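Local coordinates for ATP-dependent protease subunit HslV (Trypanosoma brucei brucei, PDB 4HNZ), which forms the threonine-protease core of the mitochondrial HslVU complex, hydrolysing proteins that the ATPase HslU has unfolded and thereby helping to control mitochondrial DNA replication, at residues I123-T128 with D160-E165; T2-R7 with K147-A152; L15-V20 with A32-R37. All coordinates share one frame; numbering follows the deposited sequence.

Interaction 1. Residues I123-T128 with D160-E165; sequences IGSGGT and DVFSNE. With MG (magnesium ion), chain M.
Ser125 presents its hydroxyl to the carboxylate of Asp160: OG donates to OD2 over 2.7 Å, arriving on the syn side and 23° out of the carboxylate plane. With OG turned between its backbone N and carbonyl carbon (chi1 49°), the hydroxyl also lies against Phe162 CB, while Ser125 CB meets the Phe162 ring obliquely. The opposite segment supplies a carboxylate held by its own turn. OD1 of Asp160 accepts from Phe162 N at 3.0 Å, an Asx turn in which the donor stands above the carboxylate plane. Ser163 OG also lies close to OD2, at a separation short enough to be doubtful as modelled. Gly126 follows Ser125 and brings its backbone close to the carboxylate, with N 3.1 Å from Asp160 OD2 but at an angle too poor for a hydrogen bond. One face of the Phe162 ring is packed by Val161 CG2, 3.6 Å above its centre. The type I beta turn from Asp160 to Ser163 overlaps the Asx turn and directs two carbonyls to the magnesium ion, Asp160 O at 2.5 Å and Ser163 O at 2.4 Å. Thr157 O and a water complete the ligands seen, and the water also donates to Val161 O. Ser125 OG is also hydrogen-bonded to Thr1 N, the residue that is the active site by similarity. The magnesium-bound turn probably steadies Asp160, whose carboxylate in turn orients the Ser125 hydroxyl beside Thr1 N, consistent with a second-shell role.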
loop_
_atom_site.group_PDB
_atom_site.type_symbol
_atom_site.label_atom_id
_atom_site.label_comp_id
_atom_site.label_asym_id
_atom_site.label_seq_id
_atom_site.Cartn_x
_atom_site.Cartn_y
_atom_site.Cartn_z
ATOM N N ILE A 123 -9.057 -21.965 -21.112
ATOM C CA ILE A 123 -8.958 -21.246 -19.859
ATOM C C ILE A 123 -7.765 -21.740 -19.019
ATOM O O ILE A 123 -7.125 -22.737 -19.343
ATOM C CB ILE A 123 -10.222 -21.383 -19.001
ATOM C CG1 ILE A 123 -10.593 -22.845 -18.761
ATOM C CG2 ILE A 123 -11.367 -20.665 -19.684
ATOM C CD1 ILE A 123 -11.723 -23.073 -17.779
ATOM N N GLY A 124 -7.510 -21.002 -17.916
ATOM C CA GLY A 124 -6.455 -21.309 -16.967
ATOM C C GLY A 124 -5.217 -20.480 -17.243
ATOM O O GLY A 124 -5.098 -19.885 -18.273
ATOM N N SER A 125 -4.277 -20.498 -16.318
ATOM C CA SER A 125 -2.987 -19.887 -16.505
ATOM C C SER A 125 -2.336 -20.320 -17.793
ATOM O O SER A 125 -1.556 -19.582 -18.363
ATOM C CB SER A 125 -2.069 -20.271 -15.314
ATOM O OG SER A 125 -2.101 -21.688 -15.084
ATOM N N GLY A 126 -2.571 -21.544 -18.252
ATOM C CA GLY A 126 -1.933 -21.989 -19.503
ATOM C C GLY A 126 -2.788 -21.876 -20.765
ATOM O O GLY A 126 -2.299 -22.125 -21.884
ATOM N N GLY A 127 -4.028 -21.472 -20.594
ATOM C CA GLY A 127 -5.019 -21.537 -21.655
ATOM C C GLY A 127 -4.711 -20.745 -22.880
ATOM O O GLY A 127 -4.906 -21.198 -23.986
ATOM N N THR A 128 -4.166 -19.567 -22.694
ATOM C CA THR A 128 -3.856 -18.745 -23.819
ATOM C C THR A 128 -2.694 -19.318 -24.643
ATOM O O THR A 128 -2.683 -19.156 -25.862
ATOM C CB THR A 128 -3.577 -17.298 -23.383
ATOM O OG1 THR A 128 -4.735 -16.821 -22.652
ATOM C CG2 THR A 128 -3.470 -16.371 -24.616
ATOM N N ASP A 160 3.724 -23.233 -19.023
ATOM C CA ASP A 160 3.033 -22.854 -17.806
ATOM C C ASP A 160 3.541 -23.707 -16.633
ATOM O O ASP A 160 3.280 -24.881 -16.566
ATOM C CB ASP A 160 1.519 -23.057 -17.994
ATOM C CG ASP A 160 0.687 -22.635 -16.773
ATOM O OD1 ASP A 160 1.186 -21.844 -15.931
ATOM O OD2 ASP A 160 -0.444 -23.157 -16.640
ATOM N N VAL A 161 4.209 -23.067 -15.669
ATOM C CA VAL A 161 4.644 -23.754 -14.500
ATOM C C VAL A 161 3.477 -24.286 -13.680
ATOM O O VAL A 161 3.684 -25.149 -12.844
ATOM C CB VAL A 161 5.551 -22.884 -13.591
ATOM C CG1 VAL A 161 6.733 -22.332 -14.379
ATOM C CG2 VAL A 161 4.807 -21.713 -12.960
ATOM N N PHE A 162 2.250 -23.772 -13.923
ATOM C CA PHE A 162 1.047 -24.189 -13.134
ATOM C C PHE A 162 0.230 -25.263 -13.764
ATOM O O PHE A 162 -0.851 -25.550 -13.279
ATOM C CB PHE A 162 0.165 -22.964 -12.785
ATOM C CG PHE A 162 0.925 -21.892 -12.017
ATOM C CD1 PHE A 162 1.456 -22.161 -10.750
ATOM C CD2 PHE A 162 1.155 -20.618 -12.579
ATOM C CE1 PHE A 162 2.111 -21.171 -10.037
ATOM C CE2 PHE A 162 1.865 -19.657 -11.884
ATOM C CZ PHE A 162 2.323 -19.915 -10.607
ATOM N N SER A 163 0.743 -25.873 -14.816
ATOM C CA SER A 163 0.088 -26.999 -15.455
ATOM C C SER A 163 1.119 -28.126 -15.681
ATOM O O SER A 163 2.326 -27.847 -15.874
ATOM C CB SER A 163 -0.496 -26.580 -16.818
ATOM O OG SER A 163 -1.370 -25.464 -16.692
ATOM N N ASN A 164 0.664 -29.392 -15.678
ATOM C CA ASN A 164 1.620 -30.512 -15.907
ATOM C C ASN A 164 1.351 -31.257 -17.198
ATOM O O ASN A 164 0.457 -30.902 -17.964
ATOM C CB ASN A 164 1.684 -31.444 -14.688
ATOM C CG ASN A 164 0.390 -32.216 -14.450
ATOM O OD1 ASN A 164 -0.521 -32.257 -15.295
ATOM N ND2 ASN A 164 0.316 -32.869 -13.309
ATOM N N GLU A 165 2.086 -32.326 -17.380
ATOM C CA GLU A 165 2.083 -33.061 -18.624
ATOM C C GLU A 165 1.077 -34.192 -18.684
ATOM O O GLU A 165 1.073 -34.913 -19.634
ATOM C CB GLU A 165 3.494 -33.615 -18.904
ATOM C CG GLU A 165 3.908 -34.803 -18.020
ATOM C CD GLU A 165 4.568 -34.427 -16.668
ATOM O OE1 GLU A 165 4.324 -33.313 -16.108
ATOM O OE2 GLU A 165 5.397 -35.255 -16.191
HETATM MG MG MG M . 4.498 -27.072 -16.637
HETATM O O HOH W 1 5.055 -27.558 -14.147
#

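Interaction 2. Residues T2-R7 with K147-A152; sequences TILSVR and KIARKA
A trans first torsion (chi1 170°) swings Leu4 CD2 out from strand 3-7 to the helix, where it meets Ala152 CB at 3.7 Å and Ala149 CB at 4.2 Å, one helical turn apart. The same methyl also rests near the backbone oxygen of Ala149, 3.8 Å from CD2. In Val6, chi1 of -178° splits the two methyls between neighbouring helix residues: CG2 touches Ala149 CB at 4.0 Å and CG1 reaches Ile148 CG2 at 4.3 Å. Ala149 thus sits between the two strand side chains. The contact is the interface between one sheet and one helical layer of the four-layer alpha-beta-beta-alpha sandwich of Ntn hydrolases, in which helix 145-159 packs on the sheet containing strand 3-8. Strand and helix segments run nearly antiparallel, at 154°, with axes 8.4 Å apart at their closest, a short spacing to which the small alanines contribute. Ser5, between the two apolar residues, points from the opposite face of the strand and bonds through OG to Val13 O. Ile148 and Ala152 also touch Ala134 and Ala133 of helix 127-137, while Met153 extends the packing against Leu4.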
loop_
_atom_site.group_PDB
_atom_site.type_symbol
_atom_site.label_atom_id
_atom_site.label_comp_id
_atom_site.label_asym_id
_atom_site.label_seq_id
_atom_site.Cartn_x
_atom_site.Cartn_y
_atom_site.Cartn_z
ATOM N N THR A 2 -4.529 -25.699 -17.388
ATOM C CA THR A 2 -4.806 -25.558 -18.808
ATOM C C THR A 2 -5.973 -26.460 -19.150
ATOM O O THR A 2 -5.899 -27.665 -18.955
ATOM C CB THR A 2 -3.605 -25.966 -19.647
ATOM O OG1 THR A 2 -2.434 -25.236 -19.212
ATOM C CG2 THR A 2 -3.854 -25.677 -21.079
ATOM N N ILE A 3 -7.093 -25.848 -19.557
ATOM C CA ILE A 3 -8.190 -26.528 -20.115
ATOM C C ILE A 3 -8.321 -26.016 -21.539
ATOM O O ILE A 3 -8.380 -24.803 -21.764
ATOM C CB ILE A 3 -9.527 -26.227 -19.400
ATOM C CG1 ILE A 3 -9.415 -26.279 -17.897
ATOM C CG2 ILE A 3 -10.617 -27.185 -19.856
ATOM C CD1 ILE A 3 -9.095 -27.621 -17.364
ATOM N N LEU A 4 -8.432 -26.937 -22.495
ATOM C CA LEU A 4 -8.464 -26.595 -23.902
ATOM C C LEU A 4 -9.518 -27.398 -24.594
ATOM O O LEU A 4 -9.639 -28.626 -24.403
ATOM C CB LEU A 4 -7.125 -26.890 -24.516
ATOM C CG LEU A 4 -7.081 -26.795 -26.020
ATOM C CD1 LEU A 4 -7.242 -25.359 -26.457
ATOM C CD2 LEU A 4 -5.781 -27.338 -26.592
ATOM N N SER A 5 -10.300 -26.730 -25.423
ATOM C CA SER A 5 -11.293 -27.396 -26.274
ATOM C C SER A 5 -11.015 -27.033 -27.728
ATOM O O SER A 5 -10.835 -25.872 -28.056
ATOM C CB SER A 5 -12.704 -26.923 -25.909
ATOM O OG SER A 5 -13.679 -27.504 -26.771
ATOM N N VAL A 6 -11.015 -28.029 -28.607
ATOM C CA VAL A 6 -10.891 -27.822 -30.035
ATOM C C VAL A 6 -12.004 -28.568 -30.793
ATOM O O VAL A 6 -12.199 -29.751 -30.576
ATOM C CB VAL A 6 -9.567 -28.409 -30.544
ATOM C CG1 VAL A 6 -9.404 -28.161 -32.016
ATOM C CG2 VAL A 6 -8.392 -27.822 -29.756
ATOM N N ARG A 7 -12.732 -27.850 -31.623
ATOM C CA ARG A 7 -13.724 -28.415 -32.475
ATOM C C ARG A 7 -13.172 -28.323 -33.889
ATOM O O ARG A 7 -12.871 -27.240 -34.360
ATOM C CB ARG A 7 -15.053 -27.629 -32.359
ATOM C CG ARG A 7 -16.157 -28.098 -33.299
ATOM C CD ARG A 7 -17.500 -27.358 -33.071
ATOM N NE ARG A 7 -18.169 -27.840 -31.860
ATOM C CZ ARG A 7 -18.129 -27.245 -30.664
ATOM N NH1 ARG A 7 -17.479 -26.092 -30.497
ATOM N NH2 ARG A 7 -18.734 -27.807 -29.597
ATOM N N LYS A 147 -5.497 -34.431 -32.348
ATOM C CA LYS A 147 -4.068 -34.297 -32.577
ATOM C C LYS A 147 -3.658 -32.830 -32.288
ATOM O O LYS A 147 -2.659 -32.584 -31.648
ATOM C CB LYS A 147 -3.709 -34.748 -33.982
ATOM C CG LYS A 147 -2.237 -34.972 -34.169
ATOM C CD LYS A 147 -1.863 -35.427 -35.582
ATOM C CE LYS A 147 -0.326 -35.508 -35.703
ATOM N NZ LYS A 147 0.175 -35.800 -37.085
ATOM N N ILE A 148 -4.487 -31.887 -32.712
ATOM C CA ILE A 148 -4.246 -30.491 -32.441
ATOM C C ILE A 148 -4.199 -30.242 -30.944
ATOM O O ILE A 148 -3.251 -29.622 -30.436
ATOM C CB ILE A 148 -5.320 -29.619 -33.060
ATOM C CG1 ILE A 148 -5.211 -29.644 -34.560
ATOM C CG2 ILE A 148 -5.183 -28.186 -32.619
ATOM C CD1 ILE A 148 -6.440 -29.121 -35.252
ATOM N N ALA A 149 -5.205 -30.743 -30.234
ATOM C CA ALA A 149 -5.311 -30.536 -28.805
ATOM C C ALA A 149 -4.125 -31.101 -28.032
ATOM O O ALA A 149 -3.606 -30.426 -27.148
ATOM C CB ALA A 149 -6.615 -31.106 -28.257
ATOM N N ARG A 150 -3.675 -32.290 -28.372
ATOM C CA ARG A 150 -2.536 -32.911 -27.660
ATOM C C ARG A 150 -1.263 -32.156 -27.844
ATOM O O ARG A 150 -0.502 -31.961 -26.923
ATOM C CB ARG A 150 -2.306 -34.345 -28.128
ATOM C CG ARG A 150 -3.344 -35.303 -27.569
ATOM C CD ARG A 150 -3.135 -36.762 -28.017
ATOM N NE ARG A 150 -4.159 -37.625 -27.421
ATOM C CZ ARG A 150 -4.244 -37.938 -26.115
ATOM N NH1 ARG A 150 -5.216 -38.725 -25.690
ATOM N NH2 ARG A 150 -3.349 -37.499 -25.235
ATOM N N LYS A 151 -1.032 -31.722 -29.063
ATOM C CA LYS A 151 0.150 -30.961 -29.364
ATOM C C LYS A 151 0.103 -29.611 -28.610
ATOM O O LYS A 151 1.105 -29.153 -28.077
ATOM C CB LYS A 151 0.207 -30.751 -30.876
ATOM C CG LYS A 151 1.467 -31.236 -31.567
ATOM C CD LYS A 151 2.502 -30.126 -31.640
ATOM C CE LYS A 151 3.657 -30.479 -32.573
ATOM N NZ LYS A 151 3.302 -30.183 -34.016
ATOM N N ALA A 152 -1.059 -28.961 -28.639
ATOM C CA ALA A 152 -1.213 -27.681 -28.026
ATOM C C ALA A 152 -1.052 -27.775 -26.520
ATOM O O ALA A 152 -0.415 -26.930 -25.928
ATOM C CB ALA A 152 -2.523 -27.071 -28.395
#

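Interaction 3. Residues L15-V20 with A32-R37; sequences LGDRQV and ACKLRR
The Arg18 guanidinium has the carbonyl carbon of Ala32 over one face and Cys33 CB approaching it obliquely; a bend at chi3 (103°) folds the chain back over this loop, and NE forms a salt bridge with Asp168. The guanidinium of Arg36 instead works through its edge: NH1 donates to Cys33 O and Leu35 O, both in its plane, bracing residues 33-35. The third flat group, the Asp17 carboxylate, is approached from above its plane by two donors, Lys34 NZ in a salt bridge to OD1 (2.8 Å) and Gln19 N at OD2 (3.0 Å), the latter closing an Asx turn. Lys34 lies extended beyond CG across the backbone of residue 17, its CD 3.2 Å from Asp17 O. Lys34 NZ also donates to Gln19 O at 2.8 Å. Such an aspartate-lysine pair beside an N-terminal threonine is characteristic of the active site of proteasome-family (peptidase T1) Ntn hydrolases, and here NZ is also hydrogen-bonded to Thr1 OG1, the active-site residue by similarity. Thr2 N and Asn164 N bind the two Asp17 oxygens and help hold the carboxylate in position. Farther along, the backbones are tied where Ala32 N donates to Arg18 O at 2.9 Å. Between the segments a water accepts from Lys34 N at 2.7 Å and lies within hydrogen-bonding distance of Asp17 O. Val20 CG2 packs on Ala32 CB at 3.5 Å, while Leu35 CD2 lies against the backbone of Gly16, 4.1 Å from its N, where the two sheets face each other.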
loop_
_atom_site.group_PDB
_atom_site.type_symbol
_atom_site.label_atom_id
_atom_site.label_comp_id
_atom_site.label_asym_id
_atom_site.label_seq_id
_atom_site.Cartn_x
_atom_site.Cartn_y
_atom_site.Cartn_z
ATOM N N LEU A 15 -9.709 -31.139 -23.165
ATOM C CA LEU A 15 -8.574 -31.666 -22.497
ATOM C C LEU A 15 -8.271 -30.784 -21.297
ATOM O O LEU A 15 -8.418 -29.563 -21.383
ATOM C CB LEU A 15 -7.341 -31.645 -23.392
ATOM C CG LEU A 15 -7.175 -32.838 -24.318
ATOM C CD1 LEU A 15 -8.245 -32.750 -25.396
ATOM C CD2 LEU A 15 -5.784 -32.866 -24.959
ATOM N N GLY A 16 -7.784 -31.395 -20.229
ATOM C CA GLY A 16 -7.323 -30.670 -19.050
ATOM C C GLY A 16 -6.124 -31.315 -18.409
ATOM O O GLY A 16 -5.978 -32.527 -18.429
ATOM N N ASP A 17 -5.278 -30.500 -17.840
ATOM C CA ASP A 17 -4.128 -31.050 -17.141
ATOM C C ASP A 17 -4.584 -31.567 -15.762
ATOM O O ASP A 17 -5.746 -31.442 -15.398
ATOM C CB ASP A 17 -2.984 -30.042 -17.056
ATOM C CG ASP A 17 -3.147 -29.086 -15.912
ATOM O OD1 ASP A 17 -4.173 -28.332 -15.913
ATOM O OD2 ASP A 17 -2.276 -29.075 -14.991
ATOM N N ARG A 18 -3.623 -32.037 -14.974
ATOM C CA ARG A 18 -3.946 -32.661 -13.715
ATOM C C ARG A 18 -3.191 -32.112 -12.516
ATOM O O ARG A 18 -3.220 -32.735 -11.424
ATOM C CB ARG A 18 -3.745 -34.200 -13.826
ATOM C CG ARG A 18 -4.434 -34.873 -15.025
ATOM C CD ARG A 18 -4.144 -36.393 -15.168
ATOM N NE ARG A 18 -5.336 -37.074 -14.689
ATOM C CZ ARG A 18 -5.421 -38.055 -13.807
ATOM N NH1 ARG A 18 -4.348 -38.654 -13.300
ATOM N NH2 ARG A 18 -6.603 -38.457 -13.460
ATOM N N GLN A 19 -2.569 -30.946 -12.653
ATOM C CA GLN A 19 -1.780 -30.377 -11.554
ATOM C C GLN A 19 -2.627 -29.556 -10.637
ATOM O O GLN A 19 -3.299 -28.664 -11.057
ATOM C CB GLN A 19 -0.644 -29.503 -12.099
ATOM C CG GLN A 19 0.301 -28.956 -11.040
ATOM C CD GLN A 19 1.472 -28.246 -11.677
ATOM O OE1 GLN A 19 2.167 -28.859 -12.430
ATOM N NE2 GLN A 19 1.720 -26.981 -11.353
ATOM N N VAL A 20 -2.536 -29.774 -9.343
ATOM C CA VAL A 20 -3.092 -28.812 -8.377
ATOM C C VAL A 20 -1.960 -28.149 -7.620
ATOM O O VAL A 20 -1.092 -28.819 -7.031
ATOM C CB VAL A 20 -4.009 -29.504 -7.367
ATOM C CG1 VAL A 20 -4.547 -28.488 -6.331
ATOM C CG2 VAL A 20 -5.180 -30.195 -8.082
ATOM N N ALA A 32 -4.967 -34.884 -10.469
ATOM C CA ALA A 32 -6.356 -34.437 -10.274
ATOM C C ALA A 32 -7.114 -34.355 -11.598
ATOM O O ALA A 32 -6.613 -33.749 -12.553
ATOM C CB ALA A 32 -6.372 -33.066 -9.634
ATOM N N CYS A 33 -8.366 -34.811 -11.638
ATOM C CA CYS A 33 -9.147 -34.724 -12.837
ATOM C C CYS A 33 -9.927 -33.402 -12.854
ATOM O O CYS A 33 -10.592 -33.051 -11.902
ATOM C CB CYS A 33 -10.108 -35.924 -12.932
ATOM S SG CYS A 33 -10.870 -35.969 -14.586
ATOM N N LYS A 34 -9.874 -32.679 -13.956
ATOM C CA LYS A 34 -10.509 -31.372 -14.015
ATOM C C LYS A 34 -11.648 -31.340 -15.037
ATOM O O LYS A 34 -12.173 -30.269 -15.335
ATOM C CB LYS A 34 -9.469 -30.294 -14.370
ATOM C CG LYS A 34 -8.385 -30.157 -13.339
ATOM C CD LYS A 34 -7.347 -29.166 -13.755
ATOM C CE LYS A 34 -6.190 -29.219 -12.769
ATOM N NZ LYS A 34 -5.036 -28.415 -13.256
ATOM N N LEU A 35 -12.043 -32.514 -15.537
ATOM C CA LEU A 35 -13.171 -32.643 -16.462
ATOM C C LEU A 35 -14.288 -33.407 -15.807
ATOM O O LEU A 35 -14.045 -34.275 -14.988
ATOM C CB LEU A 35 -12.749 -33.391 -17.705
ATOM C CG LEU A 35 -11.456 -32.893 -18.357
ATOM C CD1 LEU A 35 -11.244 -33.632 -19.661
ATOM C CD2 LEU A 35 -11.507 -31.400 -18.611
ATOM N N ARG A 36 -15.525 -33.081 -16.128
ATOM C CA ARG A 36 -16.643 -33.868 -15.652
ATOM C C ARG A 36 -17.602 -34.091 -16.793
ATOM O O ARG A 36 -17.794 -33.213 -17.655
ATOM C CB ARG A 36 -17.358 -33.165 -14.514
ATOM C CG ARG A 36 -16.578 -33.019 -13.224
ATOM C CD ARG A 36 -16.300 -34.341 -12.514
ATOM N NE ARG A 36 -15.627 -34.083 -11.220
ATOM C CZ ARG A 36 -14.322 -33.801 -11.060
ATOM N NH1 ARG A 36 -13.483 -33.751 -12.090
ATOM N NH2 ARG A 36 -13.844 -33.566 -9.849
ATOM N N ARG A 37 -18.143 -35.281 -16.824
ATOM C CA ARG A 37 -19.185 -35.638 -17.734
ATOM C C ARG A 37 -20.450 -35.260 -16.967
ATOM O O ARG A 37 -20.678 -35.785 -15.909
ATOM C CB ARG A 37 -19.114 -37.148 -17.945
ATOM C CG ARG A 37 -19.992 -37.719 -19.044
ATOM C CD ARG A 37 -19.189 -38.029 -20.289
ATOM N NE ARG A 37 -20.031 -37.983 -21.478
ATOM C CZ ARG A 37 -19.576 -37.997 -22.723
ATOM N NH1 ARG A 37 -18.270 -38.073 -22.982
ATOM N NH2 ARG A 37 -20.432 -37.923 -23.728
HETATM O O HOH W 2 -8.010 -33.255 -15.872
#

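In the fold
From the N terminus, strand 3-8 turns into strand 11-22, its neighbour in the sheet. Interaction 3 closes first, a short loop of 11 residues that joins this sheet to the start of strand 35-39 in the other. Interaction 1 opens only afterwards, closing a mainly helical loop between the end of strand 120-123 and the magnesium-bound turn. Interaction 2 spans 139 residues; it encloses interaction 3 and crosses interaction 1, because 147-152 lies between the latter's segments. Direct bonds connect all three: Ser163 OG with Thr2 OG1, Leu4 O with Leu15 N, and Val161 O with Gln19 NE2. Together they tie both sheets and helices 127-137 and 145-159 around Thr1.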